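Local coordinates for gram-negative insecticidal protein (Chromobacterium piscinae, PDB 6FBM) that is an insecticidal toxin of the MACPF and beta-tripod families that probably acts, like other MACPF proteins, by inserting into membranes and forming pores, at residues G179-S184 with I234-T239; D72-V77 with S123-H128. All blocks are in the same frame, centred on the assembly; numbering follows the deposited sequence.

Contacts 1 and 2 are two antiparallel strand pairings, each between strands far apart in sequence, in one sheet of the MACPF region: strand 179-187 bonds to 232-239 in contact 1, strand 120-134 bonds to 64-78 in contact 2, and 179-187 and 120-134 are themselves neighbours. Backbone bonds between Gly179 and His128, Leu181 and Glu126, and Tyr183 and Thr124 sew the two together, their centres about 9 Å apart. Contact 1 is the more buried, with apolar side chains under helices on one face and an arginine-aspartate salt bridge beside a bound water on the other. Contact 2 is only partly buried and mostly polar across its strands, joined by a salt bridge and an amide-hydroxyl bond.

Contact 1 of 2, residues G179-S184 with I234-T239; sequences GRLDYS and IRLTAT
Thr237 O accepts two bonds, the backbone N-H of Asp182 at 2.8 Å and a weak one from a water. The same water reaches Thr239 OG1 at 2.7 Å and, weakly, Asp182 OD2, so it bridges the strands on the face that carries Arg180, Asp182, Thr237 and Thr239. Arg180 bends at chi3 (89°) to take Asp182 side-on, NE to OD1 at 2.9 Å and NH2 to OD2 at 2.7 Å; both oxygens are met on their syn sides, and the grip fixes the guanidinium's rotation. Arg180 NH1 hydrogen-bonds to Met273 O. Thr239 lies alongside, its OG1 over one guanidinium face. On the reverse face Leu181 CD2 rests on Ala238 CB at 3.6 Å, and Leu236 CD1 lies near the plane of the Tyr183 ring, at its edge. Ile234 meets that ring obliquely, CG2 against CE1, while the phenol oxygen bonds to Ser205. The pairing is regular antiparallel, with the short axes 4.6 Å apart, and belongs to the central antiparallel sheet of the MACPF domain. Strand 120-134 lies along the other edge of 179-187, and helices 246-250 and 255-269 cover the Leu181 and Leu236 face, with helix 220-230 against Tyr183 and Ile234.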
ATOM      1  N   GLY A 179       0.175 -17.494  18.524  1.00 11.48           N
ATOM      2  CA  GLY A 179      -1.288 -17.557  18.510  1.00 11.68           C
ATOM      3  C   GLY A 179      -1.795 -18.846  19.045  1.00 11.85           C
ATOM      4  O   GLY A 179      -1.142 -19.874  18.932  1.00 12.75           O
ATOM      5  N   ARG A 180      -2.973 -18.798  19.633  1.00 12.74           N
ATOM      6  CA  ARG A 180      -3.599 -19.967  20.255  1.00 13.01           C
ATOM      7  C   ARG A 180      -4.994 -20.117  19.700  1.00 14.17           C
ATOM      8  O   ARG A 180      -5.695 -19.107  19.550  1.00 15.37           O
ATOM      9  CB  ARG A 180      -3.737 -19.727  21.746  1.00 12.80           C
ATOM     10  CG  ARG A 180      -4.145 -20.941  22.546  1.00 13.17           C
ATOM     11  CD  ARG A 180      -4.120 -20.662  24.046  1.00 12.48           C
ATOM     12  NE  ARG A 180      -5.402 -20.135  24.493  1.00 12.00           N
ATOM     13  CZ  ARG A 180      -5.638 -18.976  25.105  1.00 11.65           C
ATOM     14  NH1 ARG A 180      -4.694 -18.096  25.389  1.00 11.70           N
ATOM     15  NH2 ARG A 180      -6.883 -18.694  25.454  1.00 11.67           N
ATOM     16  N   LEU A 181      -5.425 -21.352  19.445  1.00 14.79           N
ATOM     17  CA  LEU A 181      -6.835 -21.613  19.185  1.00 14.35           C
ATOM     18  C   LEU A 181      -7.402 -22.444  20.311  1.00 14.21           C
ATOM     19  O   LEU A 181      -6.769 -23.396  20.750  1.00 13.77           O
ATOM     20  CB  LEU A 181      -7.008 -22.342  17.867  1.00 14.83           C
ATOM     21  CG  LEU A 181      -6.613 -21.551  16.621  1.00 15.16           C
ATOM     22  CD1 LEU A 181      -6.916 -22.391  15.399  1.00 15.41           C
ATOM     23  CD2 LEU A 181      -7.321 -20.205  16.531  1.00 14.55           C
ATOM     24  N   ASP A 182      -8.595 -22.053  20.768  1.00 14.19           N
ATOM     25  CA  ASP A 182      -9.360 -22.743  21.797  1.00 14.31           C
ATOM     26  C   ASP A 182     -10.601 -23.301  21.158  1.00 15.43           C
ATOM     27  O   ASP A 182     -11.498 -22.553  20.778  1.00 17.40           O
ATOM     28  CB  ASP A 182      -9.800 -21.774  22.862  1.00 13.68           C
ATOM     29  CG  ASP A 182      -8.659 -21.324  23.737  1.00 14.20           C
ATOM     30  OD1 ASP A 182      -7.569 -21.857  23.585  1.00 14.60           O
ATOM     31  OD2 ASP A 182      -8.835 -20.410  24.564  1.00 15.55           O
ATOM     32  N   TYR A 183     -10.650 -24.623  21.009  1.00 15.72           N
ATOM     33  CA  TYR A 183     -11.805 -25.312  20.474  1.00 15.11           C
ATOM     34  C   TYR A 183     -12.516 -25.822  21.686  1.00 15.70           C
ATOM     35  O   TYR A 183     -12.116 -26.827  22.278  1.00 16.02           O
ATOM     36  CB  TYR A 183     -11.311 -26.438  19.578  1.00 14.58           C
ATOM     37  CG  TYR A 183     -12.363 -27.234  18.832  1.00 13.68           C
ATOM     38  CD1 TYR A 183     -13.049 -26.691  17.764  1.00 13.34           C
ATOM     39  CD2 TYR A 183     -12.580 -28.558  19.140  1.00 13.58           C
ATOM     40  CE1 TYR A 183     -13.975 -27.443  17.077  1.00 13.77           C
ATOM     41  CE2 TYR A 183     -13.491 -29.315  18.434  1.00 13.68           C
ATOM     42  CZ  TYR A 183     -14.181 -28.758  17.403  1.00 13.60           C
ATOM     43  OH  TYR A 183     -15.080 -29.520  16.715  1.00 13.56           O
ATOM     44  N   SER A 184     -13.553 -25.107  22.094  1.00 16.66           N
ATOM     45  CA  SER A 184     -14.246 -25.436  23.348  1.00 17.60           C
ATOM     46  C   SER A 184     -15.616 -26.049  23.080  1.00 17.73           C
ATOM     47  O   SER A 184     -16.379 -25.549  22.234  1.00 17.94           O
ATOM     48  CB  SER A 184     -14.355 -24.201  24.248  1.00 17.46           C
ATOM     49  OG  SER A 184     -15.243 -23.258  23.703  1.00 17.80           O
ATOM     50  N   ILE A 234     -20.168 -25.807  20.224  1.00 20.33           N
ATOM     51  CA  ILE A 234     -18.758 -25.703  19.908  1.00 20.52           C
ATOM     52  C   ILE A 234     -18.421 -24.247  19.573  1.00 19.76           C
ATOM     53  O   ILE A 234     -19.111 -23.602  18.791  1.00 18.52           O
ATOM     54  CB  ILE A 234     -18.397 -26.658  18.744  1.00 21.06           C
ATOM     55  CG1 ILE A 234     -18.599 -28.097  19.205  1.00 21.28           C
ATOM     56  CG2 ILE A 234     -16.921 -26.503  18.332  1.00 21.88           C
ATOM     57  CD1 ILE A 234     -18.293 -29.154  18.151  1.00 21.75           C
ATOM     58  N   ARG A 235     -17.347 -23.748  20.177  1.00 20.21           N
ATOM     59  CA  ARG A 235     -16.791 -22.436  19.845  1.00 19.94           C
ATOM     60  C   ARG A 235     -15.309 -22.548  19.532  1.00 19.71           C
ATOM     61  O   ARG A 235     -14.618 -23.464  20.017  1.00 21.61           O
ATOM     62  CB  ARG A 235     -17.017 -21.467  21.000  1.00 19.54           C
ATOM     63  CG  ARG A 235     -18.467 -21.051  21.140  1.00 19.86           C
ATOM     64  CD  ARG A 235     -18.721 -20.320  22.424  1.00 20.13           C
ATOM     65  NE  ARG A 235     -20.085 -19.812  22.546  1.00 21.34           N
ATOM     66  CZ  ARG A 235     -20.527 -19.042  23.553  1.00 20.93           C
ATOM     67  NH1 ARG A 235     -19.725 -18.717  24.566  1.00 20.03           N
ATOM     68  NH2 ARG A 235     -21.795 -18.624  23.574  1.00 21.72           N
ATOM     69  N   LEU A 236     -14.847 -21.630  18.691  1.00 18.64           N
ATOM     70  CA  LEU A 236     -13.438 -21.480  18.371  1.00 18.08           C
ATOM     71  C   LEU A 236     -13.019 -20.039  18.701  1.00 17.80           C
ATOM     72  O   LEU A 236     -13.530 -19.107  18.101  1.00 18.30           O
ATOM     73  CB  LEU A 236     -13.204 -21.774  16.897  1.00 17.42           C
ATOM     74  CG  LEU A 236     -11.743 -21.816  16.468  1.00 17.04           C
ATOM     75  CD1 LEU A 236     -10.971 -22.888  17.207  1.00 16.85           C
ATOM     76  CD2 LEU A 236     -11.691 -22.089  14.975  1.00 17.34           C
ATOM     77  N   THR A 237     -12.117 -19.872  19.670  1.00 17.40           N
ATOM     78  CA  THR A 237     -11.609 -18.566  20.058  1.00 17.22           C
ATOM     79  C   THR A 237     -10.101 -18.495  19.803  1.00 16.70           C
ATOM     80  O   THR A 237      -9.348 -19.409  20.164  1.00 16.86           O
ATOM     81  CB  THR A 237     -11.897 -18.290  21.535  1.00 16.98           C
ATOM     82  OG1 THR A 237     -13.294 -18.412  21.755  1.00 16.38           O
ATOM     83  CG2 THR A 237     -11.533 -16.869  21.920  1.00 17.47           C
ATOM     84  N   ALA A 238      -9.673 -17.401  19.182  1.00 15.26           N
ATOM     85  CA  ALA A 238      -8.280 -17.211  18.824  1.00 14.94           C
ATOM     86  C   ALA A 238      -7.684 -16.162  19.754  1.00 14.90           C
ATOM     87  O   ALA A 238      -8.265 -15.107  19.938  1.00 15.24           O
ATOM     88  CB  ALA A 238      -8.167 -16.773  17.378  1.00 14.30           C
ATOM     89  N   THR A 239      -6.542 -16.459  20.335  1.00 15.37           N
ATOM     90  CA  THR A 239      -5.777 -15.445  21.050  1.00 16.40           C
ATOM     91  C   THR A 239      -4.511 -15.262  20.255  1.00 17.16           C
ATOM     92  O   THR A 239      -3.709 -16.183  20.168  1.00 16.65           O
ATOM     93  CB  THR A 239      -5.444 -15.876  22.482  1.00 15.26           C
ATOM     94  OG1 THR A 239      -6.651 -16.201  23.142  1.00 14.49           O
ATOM     95  CG2 THR A 239      -4.803 -14.765  23.228  1.00 15.02           C
TER
HETATM   96  O   HOH W   1      -8.131 -18.398  22.587  1.00 10.84           O

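Contact 2 of 2, residues D72-V77 with S123-H128; sequences DFKQDV and STREAH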
ATOM      1  N   ASP A  72       2.051 -26.546  21.134  1.00 41.06           N
ATOM      2  CA  ASP A  72       1.660 -27.242  22.371  1.00 40.64           C
ATOM      3  C   ASP A  72       0.185 -27.536  22.227  1.00 38.50           C
ATOM      4  O   ASP A  72      -0.628 -26.654  21.930  1.00 36.21           O
ATOM      5  CB  ASP A  72       1.934 -26.409  23.641  1.00 43.29           C
ATOM      6  CG  ASP A  72       3.436 -26.391  24.034  1.00 49.25           C
ATOM      7  OD1 ASP A  72       4.072 -27.459  23.855  1.00 50.59           O
ATOM      8  OD2 ASP A  72       3.980 -25.329  24.512  1.00 54.22           O
ATOM      9  N   PHE A  73      -0.172 -28.794  22.437  1.00 39.14           N
ATOM     10  CA  PHE A  73      -1.552 -29.230  22.403  1.00 38.14           C
ATOM     11  C   PHE A  73      -1.985 -29.569  23.826  1.00 35.03           C
ATOM     12  O   PHE A  73      -1.310 -30.298  24.519  1.00 37.79           O
ATOM     13  CB  PHE A  73      -1.655 -30.442  21.506  1.00 39.11           C
ATOM     14  CG  PHE A  73      -3.048 -30.897  21.291  1.00 40.02           C
ATOM     15  CD1 PHE A  73      -3.835 -30.309  20.309  1.00 38.80           C
ATOM     16  CD2 PHE A  73      -3.585 -31.927  22.081  1.00 43.13           C
ATOM     17  CE1 PHE A  73      -5.140 -30.730  20.116  1.00 40.25           C
ATOM     18  CE2 PHE A  73      -4.893 -32.356  21.898  1.00 44.05           C
ATOM     19  CZ  PHE A  73      -5.670 -31.753  20.922  1.00 41.13           C
ATOM     20  N   LYS A  74      -3.109 -29.030  24.263  1.00 33.14           N
ATOM     21  CA  LYS A  74      -3.577 -29.222  25.643  1.00 33.34           C
ATOM     22  C   LYS A  74      -5.070 -29.433  25.648  1.00 28.54           C
ATOM     23  O   LYS A  74      -5.778 -28.774  24.902  1.00 29.23           O
ATOM     24  CB  LYS A  74      -3.290 -28.000  26.494  1.00 36.35           C
ATOM     25  CG  LYS A  74      -1.913 -27.997  27.141  1.00 38.14           C
ATOM     26  CD  LYS A  74      -1.616 -26.725  27.928  1.00 38.71           C
ATOM     27  CE  LYS A  74      -0.876 -25.586  27.199  1.00 41.05           C
ATOM     28  NZ  LYS A  74       0.411 -25.125  27.800  1.00 42.53           N
ATOM     29  N   GLN A  75      -5.541 -30.331  26.506  1.00 25.83           N
ATOM     30  CA  GLN A  75      -6.975 -30.521  26.729  1.00 24.06           C
ATOM     31  C   GLN A  75      -7.309 -30.515  28.208  1.00 24.04           C
ATOM     32  O   GLN A  75      -6.670 -31.191  29.003  1.00 26.32           O
ATOM     33  CB  GLN A  75      -7.439 -31.827  26.124  1.00 22.79           C
ATOM     34  CG  GLN A  75      -7.435 -31.826  24.596  1.00 21.93           C
ATOM     35  CD  GLN A  75      -8.081 -33.067  24.048  1.00 20.25           C
ATOM     36  OE1 GLN A  75      -7.627 -34.176  24.328  1.00 19.98           O
ATOM     37  NE2 GLN A  75      -9.158 -32.894  23.284  1.00 19.20           N
ATOM     38  N   ASP A  76      -8.321 -29.743  28.569  1.00 24.50           N
ATOM     39  CA  ASP A  76      -8.957 -29.858  29.872  1.00 25.59           C
ATOM     40  C   ASP A  76     -10.362 -30.313  29.619  1.00 23.83           C
ATOM     41  O   ASP A  76     -11.113 -29.634  28.948  1.00 22.26           O
ATOM     42  CB  ASP A  76      -8.955 -28.524  30.605  1.00 28.24           C
ATOM     43  CG  ASP A  76      -7.544 -27.995  30.830  1.00 30.38           C
ATOM     44  OD1 ASP A  76      -6.663 -28.767  31.302  1.00 29.41           O
ATOM     45  OD2 ASP A  76      -7.337 -26.813  30.502  1.00 33.40           O
ATOM     46  N   VAL A  77     -10.685 -31.492  30.140  1.00 23.67           N
ATOM     47  CA  VAL A  77     -11.957 -32.156  29.904  1.00 21.73           C
ATOM     48  C   VAL A  77     -12.531 -32.647  31.225  1.00 20.14           C
ATOM     49  O   VAL A  77     -11.828 -33.220  32.060  1.00 20.93           O
ATOM     50  CB  VAL A  77     -11.781 -33.343  28.943  1.00 20.90           C
ATOM     51  CG1 VAL A  77     -13.088 -34.077  28.733  1.00 19.81           C
ATOM     52  CG2 VAL A  77     -11.225 -32.855  27.614  1.00 20.60           C
ATOM     53  N   SER A 123     -11.960 -28.048  26.716  1.00 13.79           N
ATOM     54  CA  SER A 123     -11.178 -27.017  26.045  1.00 14.51           C
ATOM     55  C   SER A 123     -10.036 -27.716  25.355  1.00 15.52           C
ATOM     56  O   SER A 123      -9.180 -28.305  26.019  1.00 18.84           O
ATOM     57  CB  SER A 123     -10.659 -26.004  27.053  1.00 14.76           C
ATOM     58  OG  SER A 123      -9.634 -25.181  26.496  1.00 15.33           O
ATOM     59  N   THR A 124     -10.022 -27.671  24.029  1.00 15.66           N
ATOM     60  CA  THR A 124      -8.945 -28.244  23.262  1.00 15.71           C
ATOM     61  C   THR A 124      -8.175 -27.067  22.672  1.00 16.25           C
ATOM     62  O   THR A 124      -8.694 -26.375  21.798  1.00 14.79           O
ATOM     63  CB  THR A 124      -9.508 -29.169  22.194  1.00 16.23           C
ATOM     64  OG1 THR A 124     -10.114 -30.297  22.831  1.00 16.38           O
ATOM     65  CG2 THR A 124      -8.417 -29.656  21.279  1.00 16.32           C
ATOM     66  N   ARG A 125      -6.944 -26.862  23.168  1.00 17.23           N
ATOM     67  CA  ARG A 125      -6.137 -25.687  22.839  1.00 18.64           C
ATOM     68  C   ARG A 125      -4.884 -26.082  22.092  1.00 17.26           C
ATOM     69  O   ARG A 125      -4.145 -26.985  22.495  1.00 16.56           O
ATOM     70  CB  ARG A 125      -5.739 -24.898  24.084  1.00 22.11           C
ATOM     71  CG  ARG A 125      -6.894 -24.594  25.025  1.00 26.42           C
ATOM     72  CD  ARG A 125      -6.567 -23.505  26.056  1.00 30.09           C
ATOM     73  NE  ARG A 125      -5.566 -23.948  27.023  1.00 34.19           N
ATOM     74  CZ  ARG A 125      -5.824 -24.779  28.037  1.00 37.50           C
ATOM     75  NH1 ARG A 125      -7.067 -25.274  28.264  1.00 39.45           N
ATOM     76  NH2 ARG A 125      -4.820 -25.134  28.833  1.00 37.47           N
ATOM     77  N   GLU A 126      -4.666 -25.410  20.970  1.00 16.78           N
ATOM     78  CA  GLU A 126      -3.462 -25.598  20.214  1.00 16.36           C
ATOM     79  C   GLU A 126      -2.745 -24.279  20.229  1.00 16.29           C
ATOM     80  O   GLU A 126      -3.202 -23.305  19.624  1.00 17.14           O
ATOM     81  CB  GLU A 126      -3.764 -26.044  18.802  1.00 16.61           C
ATOM     82  CG  GLU A 126      -2.506 -26.392  18.050  1.00 17.79           C
ATOM     83  CD  GLU A 126      -2.775 -26.904  16.681  1.00 18.17           C
ATOM     84  OE1 GLU A 126      -2.287 -28.012  16.423  1.00 21.14           O
ATOM     85  OE2 GLU A 126      -3.440 -26.221  15.878  1.00 17.22           O
ATOM     86  N   ALA A 127      -1.619 -24.261  20.918  1.00 16.30           N
ATOM     87  CA  ALA A 127      -0.848 -23.046  21.120  1.00 16.78           C
ATOM     88  C   ALA A 127       0.323 -23.068  20.134  1.00 16.80           C
ATOM     89  O   ALA A 127       1.140 -24.002  20.147  1.00 15.11           O
ATOM     90  CB  ALA A 127      -0.357 -22.964  22.554  1.00 16.82           C
ATOM     91  N   HIS A 128       0.378 -22.058  19.257  1.00 17.86           N
ATOM     92  CA  HIS A 128       1.439 -21.948  18.275  1.00 18.36           C
ATOM     93  C   HIS A 128       2.458 -20.964  18.834  1.00 17.32           C
ATOM     94  O   HIS A 128       2.351 -19.770  18.619  1.00 17.30           O
ATOM     95  CB  HIS A 128       0.863 -21.505  16.948  1.00 19.99           C
ATOM     96  CG  HIS A 128      -0.019 -22.538  16.305  1.00 21.57           C
ATOM     97  ND1 HIS A 128       0.303 -23.145  15.102  1.00 22.40           N
ATOM     98  CD2 HIS A 128      -1.172 -23.112  16.718  1.00 21.95           C
ATOM     99  CE1 HIS A 128      -0.633 -24.030  14.799  1.00 22.32           C
ATOM    100  NE2 HIS A 128      -1.538 -24.025  15.760  1.00 21.57           N
TER
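Arg125 and Asp76 meet at an angle, the carboxylate and guanidinium planes 34° apart. Arg125 NH1 bonds to Asp76 OD2 at 2.7 Å, with the oxygen in the guanidinium plane but the nitrogen well above the carboxylate plane. A bend at chi3 (-68°) turns the Arg125 head back toward strand 72-77, and its NH1 also donates to Ser123 OG at 3.1 Å, so one nitrogen serves both strands. Lys74 passes across Arg125, its CB over one guanidinium face and its CD 3.7 Å from Arg125 NH2; its own NZ turns to Asp274 in a salt bridge. On the other side of the sheet Gln75 and Thr124 run side by side. Gln75 NE2 donates to Thr124 OG1 at 2.8 Å, almost straight and in the amide plane, and also bonds to Ser199 O, so the amide nitrogen joins strand 120-134 to helix 198-209. Phe73 lies obliquely to Thr124, with Phe73 CZ 3.5 Å from Thr124 CG2. Paired backbone bonds at Asp72-Ala127, Lys74-Arg125 and Asp76-Ser123 set the antiparallel register. These long strands are part of the MACPF domain's central sheet, sandwiched here between helix 198-209, under Phe73, Gln75 and Thr124, and helix 81-88, which touches Asp76 and Ser123.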